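Local atomic coordinates of protein-glutamine deamidase Cif (Burkholderia pseudomallei, PDB entry 3GQM), a protein that deamidates a specific glutamine of host NEDD8, switching off cullin-RING ubiquitin ligases and so blocking the host cell cycle. Residues Thr31-Thr36 / Asp164-Thr169; Ser39-Leu44 / Val52-Arg57; Thr79-Leu84 / Lys88-Gly93; Arg227-Ile232 / His240-Lys245. All coordinates share one frame; numbering follows the deposited sequence.

Interaction 1: residues Thr31-Thr36 / Asp164-Thr169; sequences TLRKAT and DLPALT
Arg33 and Asp164 form a buried salt bridge that ties the N-terminal helix 29-42 to the end of strand 159-165 in the antiparallel sheet. The tight part is the polar one. Arg33 grips a single carboxylate oxygen side-on: NE lies 2.6 Å from Asp164 OD2, with an N-H...O angle of 159°, and NH2 reaches the same OD2 at 2.9 Å through a more bent bond. OD2 lies almost in the guanidinium plane, yet NE meets it from above the carboxylate plane, since the two flat groups are turned 47° apart. An arginine suits this place because its chain, with CG anti to the backbone N (chi1 -176°) and extended onward to NE, spans the gap between helix and strand. The other ends are held too, NH1 by Gly200 O and Asp164 OD1 by Tyr260 OH. Tyr176, on the neighbouring strand, adds a cation-pi contact to Arg33.

The loose side is the helix surface, where Thr31, Leu32, Lys34 and Ala35 are exposed and do not touch 164-169. Pro166, although buried and also against Tyr176, meets 31-36 by one light touch, its CG 4.2 Å from Arg33 CD.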
loop_
_atom_site.group_PDB
_atom_site.type_symbol
_atom_site.label_atom_id
_atom_site.label_comp_id
_atom_site.label_asym_id
_atom_site.label_seq_id
_atom_site.Cartn_x
_atom_site.Cartn_y
_atom_site.Cartn_z
ATOM N N THR A 31 -18.794 -1.294 -5.004
ATOM C CA THR A 31 -19.091 -2.684 -4.789
ATOM C C THR A 31 -18.120 -3.588 -5.563
ATOM O O THR A 31 -17.643 -4.592 -5.045
ATOM C CB THR A 31 -20.562 -2.969 -5.250
ATOM O OG1 THR A 31 -21.448 -2.176 -4.437
ATOM C CG2 THR A 31 -20.880 -4.432 -5.096
ATOM N N LEU A 32 -17.820 -3.233 -6.806
ATOM C CA LEU A 32 -16.898 -4.059 -7.611
ATOM C C LEU A 32 -15.453 -4.006 -7.069
ATOM O O LEU A 32 -14.754 -5.005 -7.022
ATOM C CB LEU A 32 -16.886 -3.567 -9.057
ATOM C CG LEU A 32 -18.196 -3.776 -9.858
ATOM C CD1 LEU A 32 -18.110 -3.041 -11.172
ATOM C CD2 LEU A 32 -18.432 -5.236 -10.075
ATOM N N ARG A 33 -15.020 -2.795 -6.737
ATOM C CA ARG A 33 -13.711 -2.523 -6.114
ATOM C C ARG A 33 -13.572 -3.464 -4.927
ATOM O O ARG A 33 -12.590 -4.236 -4.802
ATOM C CB ARG A 33 -13.687 -1.036 -5.669
ATOM C CG ARG A 33 -12.381 -0.559 -5.087
ATOM C CD ARG A 33 -12.421 0.938 -4.658
ATOM N NE ARG A 33 -11.181 1.211 -3.922
ATOM C CZ ARG A 33 -10.958 0.901 -2.653
ATOM N NH1 ARG A 33 -11.929 0.387 -1.889
ATOM N NH2 ARG A 33 -9.772 1.188 -2.111
ATOM N N LYS A 34 -14.586 -3.466 -4.083
ATOM C CA LYS A 34 -14.553 -4.305 -2.870
ATOM C C LYS A 34 -14.366 -5.784 -3.191
ATOM O O LYS A 34 -13.529 -6.478 -2.584
ATOM C CB LYS A 34 -15.811 -4.028 -2.028
ATOM C CG LYS A 34 -16.018 -4.984 -0.849
ATOM C CD LYS A 34 -17.194 -4.454 -0.054
ATOM C CE LYS A 34 -17.833 -5.520 0.821
ATOM N NZ LYS A 34 -16.967 -5.848 1.991
ATOM N N ALA A 35 -15.146 -6.269 -4.163
ATOM C CA ALA A 35 -14.978 -7.628 -4.642
ATOM C C ALA A 35 -13.623 -7.928 -5.290
ATOM O O ALA A 35 -13.096 -8.982 -5.090
ATOM C CB ALA A 35 -16.139 -8.020 -5.609
ATOM N N THR A 36 -13.086 -7.031 -6.098
ATOM C CA THR A 36 -11.759 -7.231 -6.674
ATOM C C THR A 36 -10.710 -7.367 -5.540
ATOM O O THR A 36 -9.924 -8.358 -5.450
ATOM C CB THR A 36 -11.396 -6.028 -7.609
ATOM O OG1 THR A 36 -12.327 -5.954 -8.684
ATOM C CG2 THR A 36 -9.983 -6.146 -8.228
ATOM N N ASP A 164 -6.649 5.646 -2.197
ATOM C CA ASP A 164 -7.366 5.384 -3.430
ATOM C C ASP A 164 -8.501 6.433 -3.608
ATOM O O ASP A 164 -9.319 6.629 -2.702
ATOM C CB ASP A 164 -7.943 3.986 -3.336
ATOM C CG ASP A 164 -8.498 3.478 -4.669
ATOM O OD1 ASP A 164 -8.490 4.199 -5.670
ATOM O OD2 ASP A 164 -8.983 2.346 -4.696
ATOM N N LEU A 165 -8.510 7.108 -4.734
ATOM C CA LEU A 165 -9.519 8.144 -5.053
ATOM C C LEU A 165 -10.301 7.757 -6.318
ATOM O O LEU A 165 -10.098 8.341 -7.387
ATOM C CB LEU A 165 -8.827 9.510 -5.273
ATOM C CG LEU A 165 -7.959 9.993 -4.104
ATOM C CD1 LEU A 165 -7.018 11.115 -4.522
ATOM C CD2 LEU A 165 -8.829 10.494 -2.949
ATOM N N PRO A 166 -11.184 6.766 -6.215
ATOM C CA PRO A 166 -11.888 6.405 -7.444
ATOM C C PRO A 166 -12.884 7.480 -7.807
ATOM O O PRO A 166 -13.394 8.151 -6.914
ATOM C CB PRO A 166 -12.642 5.117 -7.080
ATOM C CG PRO A 166 -12.703 5.069 -5.569
ATOM C CD PRO A 166 -11.638 6.012 -5.027
ATOM N N ALA A 167 -13.174 7.650 -9.091
ATOM C CA ALA A 167 -14.295 8.552 -9.441
ATOM C C ALA A 167 -15.637 7.832 -9.213
ATOM O O ALA A 167 -15.838 6.686 -9.635
ATOM C CB ALA A 167 -14.169 9.086 -10.855
ATOM N N LEU A 168 -16.507 8.488 -8.457
ATOM C CA LEU A 168 -17.860 7.984 -8.147
ATOM C C LEU A 168 -18.966 8.866 -8.751
ATOM O O LEU A 168 -19.063 10.065 -8.435
ATOM C CB LEU A 168 -18.053 7.813 -6.627
ATOM C CG LEU A 168 -17.717 6.470 -5.957
ATOM C CD1 LEU A 168 -16.656 5.599 -6.661
ATOM C CD2 LEU A 168 -17.312 6.736 -4.509
ATOM N N THR A 169 -19.777 8.257 -9.623
ATOM C CA THR A 169 -20.845 8.955 -10.380
ATOM C C THR A 169 -21.860 9.666 -9.468
ATOM O O THR A 169 -22.415 9.058 -8.553
ATOM C CB THR A 169 -21.578 7.988 -11.317
ATOM O OG1 THR A 169 -20.614 7.162 -11.980
ATOM C CG2 THR A 169 -22.397 8.749 -12.368
#

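Interaction 2: residues Ser39-Leu44 / Val52-Arg57; sequences SLMQSL and VMWNDR
Leu40, which reaches Met53 with its CD1 methyl, also offers its carbonyl O to Ser43 OG at 2.7 Å, and the same oxygen takes a second, weak bond from Ser43 N. A serine suits this place, since its short hydroxyl can fold back onto a main-chain oxygen three residues earlier. The chain then turns into helix 47-53, and the contact is the apolar interior of this pair of consecutive helices joined by a short turn.

Leu44 does most of the work, splitting its two methyls between neighbours. CD1 lies 3.9 Å from Met53 CG, while CD2 comes to 3.6 Å from Trp54 CZ2. The leucine runs at about a right angle to the tryptophan, and its CG also sits 3.7 Å from Trp54 NE1. That indole nitrogen is buried here with no hydrogen-bond partner in the model, so part of the ring's polarity is given up for the packing.

At Trp54 the backbone abandons the conformation of helix 47-53. Met53 has CG anti to its backbone N (chi1 -159°), which brings that carbon over the centre of the indole, 3.5 Å above its plane. Leucine and methionine suit such a place because their branched or pliable chains fit round a rigid ring. Helix 104-116, which begins at the inferred catalytic Cys104, covers Leu40, Met53 and Trp54 with Leu114 and Ile111, and Val192 of helix 192-199 touches the indole. At the edge of the cluster, Met41 CE reaches Trp54 CZ2 at 4.5 Å.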
loop_
_atom_site.group_PDB
_atom_site.type_symbol
_atom_site.label_atom_id
_atom_site.label_comp_id
_atom_site.label_asym_id
_atom_site.label_seq_id
_atom_site.Cartn_x
_atom_site.Cartn_y
_atom_site.Cartn_z
ATOM N N SER A 39 -11.187 -10.809 -3.616
ATOM C CA SER A 39 -10.687 -12.015 -4.276
ATOM C C SER A 39 -9.173 -11.946 -4.402
ATOM O O SER A 39 -8.507 -12.947 -4.172
ATOM C CB SER A 39 -11.352 -12.269 -5.635
ATOM O OG SER A 39 -11.117 -11.184 -6.537
ATOM N N LEU A 40 -8.627 -10.779 -4.725
ATOM C CA LEU A 40 -7.157 -10.608 -4.713
ATOM C C LEU A 40 -6.501 -11.052 -3.410
ATOM O O LEU A 40 -5.556 -11.874 -3.430
ATOM C CB LEU A 40 -6.719 -9.175 -5.068
ATOM C CG LEU A 40 -5.167 -9.085 -5.080
ATOM C CD1 LEU A 40 -4.530 -9.670 -6.363
ATOM C CD2 LEU A 40 -4.672 -7.671 -4.807
ATOM N N MET A 41 -6.978 -10.516 -2.276
ATOM C CA MET A 41 -6.418 -10.897 -0.982
ATOM C C MET A 41 -6.529 -12.401 -0.660
ATOM O O MET A 41 -5.610 -12.977 -0.076
ATOM C CB MET A 41 -6.971 -10.066 0.183
ATOM C CG MET A 41 -6.710 -8.572 0.038
ATOM S SD MET A 41 -5.009 -8.147 0.300
ATOM C CE MET A 41 -4.428 -7.597 -1.283
ATOM N N GLN A 42 -7.655 -13.011 -1.012
ATOM C CA GLN A 42 -7.842 -14.451 -0.733
ATOM C C GLN A 42 -6.856 -15.302 -1.523
ATOM O O GLN A 42 -6.471 -16.368 -1.083
ATOM C CB GLN A 42 -9.269 -14.912 -1.100
ATOM C CG GLN A 42 -10.390 -14.169 -0.385
ATOM C CD GLN A 42 -11.788 -14.353 -1.026
ATOM O OE1 GLN A 42 -12.717 -13.603 -0.715
ATOM N NE2 GLN A 42 -11.937 -15.358 -1.902
ATOM N N SER A 43 -6.454 -14.846 -2.693
ATOM C CA SER A 43 -5.579 -15.645 -3.580
ATOM C C SER A 43 -4.108 -15.699 -3.118
ATOM O O SER A 43 -3.311 -16.483 -3.628
ATOM C CB SER A 43 -5.622 -15.065 -4.979
ATOM O OG SER A 43 -4.792 -13.893 -5.073
ATOM N N LEU A 44 -3.767 -14.866 -2.145
ATOM C CA LEU A 44 -2.376 -14.627 -1.756
ATOM C C LEU A 44 -1.898 -15.745 -0.842
ATOM O O LEU A 44 -0.742 -15.760 -0.396
ATOM C CB LEU A 44 -2.281 -13.276 -1.057
ATOM C CG LEU A 44 -1.874 -11.987 -1.800
ATOM C CD1 LEU A 44 -2.144 -11.951 -3.297
ATOM C CD2 LEU A 44 -2.482 -10.803 -1.083
ATOM N N VAL A 52 4.122 -13.360 -7.274
ATOM C CA VAL A 52 3.885 -12.355 -8.303
ATOM C C VAL A 52 3.446 -10.998 -7.687
ATOM O O VAL A 52 3.892 -9.949 -8.117
ATOM C CB VAL A 52 2.908 -12.885 -9.393
ATOM C CG1 VAL A 52 2.345 -11.760 -10.231
ATOM C CG2 VAL A 52 3.646 -13.927 -10.312
ATOM N N MET A 53 2.624 -11.040 -6.654
ATOM C CA MET A 53 2.134 -9.811 -5.971
ATOM C C MET A 53 3.281 -9.098 -5.207
ATOM O O MET A 53 3.520 -7.909 -5.425
ATOM C CB MET A 53 0.977 -10.159 -5.019
ATOM C CG MET A 53 0.069 -9.002 -4.640
ATOM S SD MET A 53 -0.502 -8.092 -6.113
ATOM C CE MET A 53 -0.139 -6.429 -5.569
ATOM N N TRP A 54 3.999 -9.846 -4.374
ATOM C CA TRP A 54 4.966 -9.284 -3.445
ATOM C C TRP A 54 6.392 -9.569 -3.933
ATOM O O TRP A 54 7.028 -10.543 -3.557
ATOM C CB TRP A 54 4.728 -9.816 -2.028
ATOM C CG TRP A 54 3.258 -9.757 -1.552
ATOM C CD1 TRP A 54 2.538 -10.772 -0.963
ATOM C CD2 TRP A 54 2.353 -8.628 -1.640
ATOM N NE1 TRP A 54 1.265 -10.347 -0.671
ATOM C CE2 TRP A 54 1.122 -9.035 -1.066
ATOM C CE3 TRP A 54 2.471 -7.324 -2.141
ATOM C CZ2 TRP A 54 0.006 -8.184 -0.997
ATOM C CZ3 TRP A 54 1.382 -6.470 -2.043
ATOM C CH2 TRP A 54 0.172 -6.898 -1.461
ATOM N N ASN A 55 6.871 -8.755 -4.850
ATOM C CA ASN A 55 8.198 -8.946 -5.386
ATOM C C ASN A 55 8.703 -7.519 -5.471
ATOM O O ASN A 55 7.902 -6.589 -5.620
ATOM C CB ASN A 55 8.128 -9.634 -6.767
ATOM C CG ASN A 55 9.507 -9.937 -7.341
ATOM O OD1 ASN A 55 10.077 -9.109 -8.034
ATOM N ND2 ASN A 55 10.068 -11.091 -7.004
ATOM N N ASP A 56 10.001 -7.328 -5.327
ATOM C CA ASP A 56 10.531 -5.960 -5.307
ATOM C C ASP A 56 11.190 -5.505 -6.603
ATOM O O ASP A 56 11.938 -4.534 -6.588
ATOM C CB ASP A 56 11.486 -5.755 -4.132
ATOM C CG ASP A 56 12.678 -6.702 -4.185
ATOM O OD1 ASP A 56 13.424 -6.725 -3.198
ATOM O OD2 ASP A 56 12.861 -7.436 -5.194
ATOM N N ARG A 57 10.920 -6.172 -7.720
ATOM C CA ARG A 57 11.406 -5.635 -9.010
ATOM C C ARG A 57 10.342 -4.695 -9.534
ATOM O O ARG A 57 9.220 -5.127 -9.796
ATOM C CB ARG A 57 11.670 -6.758 -10.023
#

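Interaction 3: residues Thr79-Leu84 / Lys88-Gly93; sequences TDFGGL and KELTGG
Lys88 lies against Leu84 one helical turn before it, and its aliphatic chain carries this half of the contact. CB passes 3.9 Å from Leu84 O, and CG comes closer, 3.3 Å from that same Leu84 O. This follows from the first torsion, which places CG beside the backbone N (chi1 -59°), the N that itself donates to the carbonyl. From CG the chain runs extended: CD moves off to 4.2 Å from Leu84 O, and CE arrives 4.0 Å from Leu84 CG, crossing the leucine side chain obliquely. At the tip, NZ makes a long, weak ion pair with Asp95 OD2. Lysine suits this surface position, since its methylenes can lie on a leucine while the ammonium group extends past it toward Asp95.

The carbonyl it passes belongs to the first turn of helix 84-91, where Lys88 N bonds to Leu84 O at 3.1 Å. The preceding helix 67-80 ends in a Schellman motif at Gly82, whose positive phi (78°) is easily adopted by a residue without CB. Gly83 then takes the N-cap position of the next helix, also with positive phi, so two glycines let one helix break off and another begin almost at once.

The turn brings the end of helix 84-91 back beside Phe81. Leu90 CD1 meets the edge of its ring, near the ring plane, 4.3 Å from Phe81 CD1, and Tyr87 packs on the phenylalanine edge-to-face. The Leu84 side chain also touches Asp95 and Pro96 in the loop after helix 84-91.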
loop_
_atom_site.group_PDB
_atom_site.type_symbol
_atom_site.label_atom_id
_atom_site.label_comp_id
_atom_site.label_asym_id
_atom_site.label_seq_id
_atom_site.Cartn_x
_atom_site.Cartn_y
_atom_site.Cartn_z
ATOM N N THR A 79 21.187 -21.802 -2.778
ATOM C CA THR A 79 22.374 -22.566 -3.137
ATOM C C THR A 79 23.629 -21.725 -2.964
ATOM O O THR A 79 24.607 -22.195 -2.413
ATOM C CB THR A 79 22.295 -23.072 -4.602
ATOM O OG1 THR A 79 21.020 -23.672 -4.825
ATOM C CG2 THR A 79 23.352 -24.127 -4.879
ATOM N N ASP A 80 23.598 -20.486 -3.453
ATOM C CA ASP A 80 24.704 -19.548 -3.267
ATOM C C ASP A 80 25.088 -19.595 -1.799
ATOM O O ASP A 80 26.264 -19.626 -1.456
ATOM C CB ASP A 80 24.310 -18.129 -3.689
ATOM C CG ASP A 80 24.155 -17.961 -5.211
ATOM O OD1 ASP A 80 24.528 -18.862 -5.995
ATOM O OD2 ASP A 80 23.650 -16.904 -5.649
ATOM N N PHE A 81 24.099 -19.675 -0.920
ATOM C CA PHE A 81 24.358 -19.637 0.506
ATOM C C PHE A 81 24.717 -20.971 1.135
ATOM O O PHE A 81 24.863 -21.034 2.362
ATOM C CB PHE A 81 23.174 -19.004 1.236
ATOM C CG PHE A 81 23.231 -17.524 1.259
ATOM C CD1 PHE A 81 23.749 -16.863 2.359
ATOM C CD2 PHE A 81 22.808 -16.787 0.170
ATOM C CE1 PHE A 81 23.819 -15.468 2.385
ATOM C CE2 PHE A 81 22.863 -15.408 0.186
ATOM C CZ PHE A 81 23.371 -14.743 1.293
ATOM N N GLY A 82 24.858 -22.015 0.306
ATOM C CA GLY A 82 25.264 -23.347 0.751
ATOM C C GLY A 82 24.122 -24.097 1.388
ATOM O O GLY A 82 24.289 -24.759 2.412
ATOM N N GLY A 83 22.942 -23.975 0.786
ATOM C CA GLY A 83 21.778 -24.713 1.257
ATOM C C GLY A 83 20.894 -23.980 2.236
ATOM O O GLY A 83 21.306 -22.999 2.900
ATOM N N LEU A 84 19.678 -24.485 2.334
ATOM C CA LEU A 84 18.625 -23.867 3.120
ATOM C C LEU A 84 18.924 -23.718 4.613
ATOM O O LEU A 84 18.673 -22.641 5.170
ATOM C CB LEU A 84 17.283 -24.580 2.902
ATOM C CG LEU A 84 16.020 -23.809 3.309
ATOM C CD1 LEU A 84 16.087 -22.375 2.885
ATOM C CD2 LEU A 84 14.769 -24.477 2.717
ATOM N N LYS A 88 19.321 -19.915 6.526
ATOM C CA LYS A 88 18.664 -19.409 7.712
ATOM C C LYS A 88 19.687 -18.816 8.703
ATOM O O LYS A 88 19.466 -17.741 9.275
ATOM C CB LYS A 88 17.831 -20.525 8.351
ATOM C CG LYS A 88 16.762 -21.078 7.410
ATOM C CD LYS A 88 15.769 -22.009 8.093
ATOM C CE LYS A 88 15.124 -22.898 7.051
ATOM N NZ LYS A 88 13.800 -23.431 7.457
ATOM N N GLU A 89 20.814 -19.510 8.880
ATOM C CA GLU A 89 21.843 -19.090 9.821
ATOM C C GLU A 89 22.336 -17.692 9.529
ATOM O O GLU A 89 22.483 -16.890 10.442
ATOM C CB GLU A 89 23.020 -20.051 9.804
ATOM N N LEU A 90 22.569 -17.396 8.256
ATOM C CA LEU A 90 23.228 -16.145 7.861
ATOM C C LEU A 90 22.285 -14.975 7.486
ATOM O O LEU A 90 22.759 -13.877 7.186
ATOM C CB LEU A 90 24.281 -16.421 6.768
ATOM C CG LEU A 90 25.248 -17.574 7.109
ATOM C CD1 LEU A 90 25.773 -18.288 5.869
ATOM C CD2 LEU A 90 26.402 -17.137 8.035
ATOM N N THR A 91 20.963 -15.201 7.538
ATOM C CA THR A 91 19.970 -14.150 7.226
ATOM C C THR A 91 18.796 -14.054 8.231
ATOM O O THR A 91 17.718 -13.535 7.895
ATOM C CB THR A 91 19.389 -14.292 5.795
ATOM O OG1 THR A 91 19.149 -15.678 5.525
ATOM C CG2 THR A 91 20.332 -13.698 4.735
ATOM N N GLY A 92 19.005 -14.557 9.445
ATOM C CA GLY A 92 18.053 -14.356 10.524
ATOM C C GLY A 92 17.148 -15.519 10.861
ATOM O O GLY A 92 16.519 -15.533 11.922
ATOM N N GLY A 93 17.066 -16.490 9.957
ATOM C CA GLY A 93 16.241 -17.676 10.186
ATOM C C GLY A 93 15.029 -17.766 9.274
ATOM O O GLY A 93 14.160 -18.618 9.468
#

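Interaction 4: residues Arg227-Ile232 / His240-Lys245; sequences RLLASI and HKVDIK
Val242 and Ile244 lay their methyls on Leu229 and Ala230 of helix 222-233, so a loop with an Asx turn, leading to strand 253-260, packs on it through apolar contacts, with no hydrogen bond between 227-232 and 240-245. The loop enters in a 3-10 turn at His240, whose N is bonded to Asp238 OD1. Val242 has CG1 anti to the backbone N (chi1 178°) and CG2 anti to the carbonyl carbon, which sends one methyl to each partner: CG1 meets Leu229 CD1 at 3.8 Å, and CG2 meets Ala230 CB at 3.9 Å. Valine suits an extended loop offering two methyls, and an alanine on the helix lets the backbones come close, 6.4 Å between the CA atoms of Ala230 and Val242.

Asp243 turns away, its backbone paired with that of Ala186. Ile244 returns with CG2, 4.1 Å from Leu229 CD1, while CG1 and CD1 lead away from 227-232; the side chain also touches Asp222, Gln225 and Thr226. Leu229 receives both at about right angles; its side chain lies about 8 Å from that of His159, inferred to be catalytic. Lys245 closes the Asx turn, its N meeting Asp243 OD1 at 3.2 Å from above the carboxylate plane.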
loop_
_atom_site.group_PDB
_atom_site.type_symbol
_atom_site.label_atom_id
_atom_site.label_comp_id
_atom_site.label_asym_id
_atom_site.label_seq_id
_atom_site.Cartn_x
_atom_site.Cartn_y
_atom_site.Cartn_z
ATOM N N ARG A 227 -6.024 10.908 17.587
ATOM C CA ARG A 227 -7.320 10.624 16.966
ATOM C C ARG A 227 -7.286 10.637 15.436
ATOM O O ARG A 227 -7.969 9.850 14.804
ATOM C CB ARG A 227 -8.437 11.528 17.518
ATOM C CG ARG A 227 -8.831 11.110 18.940
ATOM C CD ARG A 227 -10.339 10.913 19.092
ATOM N NE ARG A 227 -10.783 10.812 20.493
ATOM C CZ ARG A 227 -10.634 11.777 21.403
ATOM N NH1 ARG A 227 -10.014 12.914 21.092
ATOM N NH2 ARG A 227 -11.078 11.596 22.646
ATOM N N LEU A 228 -6.505 11.527 14.842
ATOM C CA LEU A 228 -6.378 11.532 13.397
ATOM C C LEU A 228 -5.781 10.200 12.928
ATOM O O LEU A 228 -6.307 9.557 12.006
ATOM C CB LEU A 228 -5.498 12.673 12.900
ATOM C CG LEU A 228 -6.117 14.055 12.794
ATOM C CD1 LEU A 228 -5.029 15.018 12.284
ATOM C CD2 LEU A 228 -7.322 14.042 11.845
ATOM N N LEU A 229 -4.715 9.778 13.601
ATOM C CA LEU A 229 -4.025 8.545 13.268
ATOM C C LEU A 229 -4.907 7.311 13.410
ATOM O O LEU A 229 -4.959 6.455 12.478
ATOM C CB LEU A 229 -2.734 8.387 14.081
ATOM C CG LEU A 229 -1.612 9.377 13.714
ATOM C CD1 LEU A 229 -0.576 9.396 14.806
ATOM C CD2 LEU A 229 -0.941 9.082 12.328
ATOM N N ALA A 230 -5.577 7.207 14.565
ATOM C CA ALA A 230 -6.456 6.073 14.825
ATOM C C ALA A 230 -7.596 6.059 13.827
ATOM O O ALA A 230 -8.039 5.004 13.420
ATOM C CB ALA A 230 -7.040 6.144 16.220
ATOM N N SER A 231 -8.099 7.231 13.479
ATOM C CA SER A 231 -9.278 7.307 12.620
ATOM C C SER A 231 -8.984 6.923 11.162
ATOM O O SER A 231 -9.771 6.239 10.514
ATOM C CB SER A 231 -9.906 8.690 12.741
ATOM O OG SER A 231 -10.755 8.914 11.664
ATOM N N ILE A 232 -7.817 7.327 10.668
ATOM C CA ILE A 232 -7.452 7.116 9.315
ATOM C C ILE A 232 -6.734 5.753 9.140
ATOM O O ILE A 232 -6.926 5.090 8.152
ATOM C CB ILE A 232 -6.513 8.272 8.852
ATOM C CG1 ILE A 232 -7.244 9.616 8.934
ATOM C CG2 ILE A 232 -6.023 8.044 7.431
ATOM C CD1 ILE A 232 -6.332 10.875 8.500
ATOM N N HIS A 240 -6.350 4.388 21.632
ATOM C CA HIS A 240 -5.521 3.807 22.676
ATOM C C HIS A 240 -4.490 2.884 22.113
ATOM O O HIS A 240 -3.553 2.532 22.823
ATOM C CB HIS A 240 -6.351 3.131 23.767
ATOM C CG HIS A 240 -7.235 4.084 24.501
ATOM N ND1 HIS A 240 -6.990 4.474 25.800
ATOM C CD2 HIS A 240 -8.353 4.746 24.111
ATOM C CE1 HIS A 240 -7.925 5.329 26.183
ATOM N NE2 HIS A 240 -8.766 5.510 25.179
ATOM N N LYS A 241 -4.656 2.526 20.836
ATOM C CA LYS A 241 -3.676 1.725 20.072
ATOM C C LYS A 241 -2.570 2.533 19.399
ATOM O O LYS A 241 -1.704 1.953 18.763
ATOM C CB LYS A 241 -4.370 0.886 18.995
ATOM C CG LYS A 241 -5.350 -0.187 19.510
ATOM N N VAL A 242 -2.603 3.853 19.539
ATOM C CA VAL A 242 -1.668 4.730 18.863
ATOM C C VAL A 242 -0.593 5.281 19.843
ATOM O O VAL A 242 -0.931 5.706 20.945
ATOM C CB VAL A 242 -2.420 5.861 18.156
ATOM C CG1 VAL A 242 -1.470 6.803 17.492
ATOM C CG2 VAL A 242 -3.379 5.275 17.093
ATOM N N ASP A 243 0.689 5.262 19.449
ATOM C CA ASP A 243 1.745 5.812 20.309
ATOM C C ASP A 243 2.398 7.030 19.668
ATOM O O ASP A 243 3.345 6.899 18.887
ATOM C CB ASP A 243 2.787 4.717 20.642
ATOM C CG ASP A 243 3.834 5.173 21.693
ATOM O OD1 ASP A 243 3.772 6.327 22.228
ATOM O OD2 ASP A 243 4.713 4.338 21.998
ATOM N N ILE A 244 1.896 8.227 19.959
ATOM C CA ILE A 244 2.478 9.408 19.302
ATOM C C ILE A 244 3.943 9.723 19.690
ATOM O O ILE A 244 4.609 10.459 18.980
ATOM C CB ILE A 244 1.582 10.684 19.369
ATOM C CG1 ILE A 244 1.500 11.247 20.800
ATOM C CG2 ILE A 244 0.234 10.433 18.731
ATOM C CD1 ILE A 244 2.386 12.421 20.960
ATOM N N LYS A 245 4.446 9.135 20.782
ATOM C CA LYS A 245 5.851 9.269 21.146
ATOM C C LYS A 245 6.787 8.649 20.113
ATOM O O LYS A 245 7.985 8.873 20.201
ATOM C CB LYS A 245 6.172 8.594 22.498
ATOM C CG LYS A 245 5.524 9.168 23.742
ATOM C CD LYS A 245 5.321 8.019 24.765
ATOM C CE LYS A 245 6.502 7.781 25.764
ATOM N NZ LYS A 245 7.916 7.608 25.211
#

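Interactions 1 and 2 are both buried and share helix 29-42, yet their chemistry differs: its earlier turns are held to the sheet by a charged pair, while residues 39-44 are held to the next helix by methyls, a thioether and an indole. Interaction 4 is partly buried, purely apolar across its segments, and joins a loop to a helix near the inferred active site. Interaction 3 is the surface case, its centre about 29 Å from the centre of the chain, where glycine caps, a main-chain bond and a solvent-edge lysine replace a core. It lies on the opposite side of that centre from interaction 1, as interaction 4 does from interaction 2.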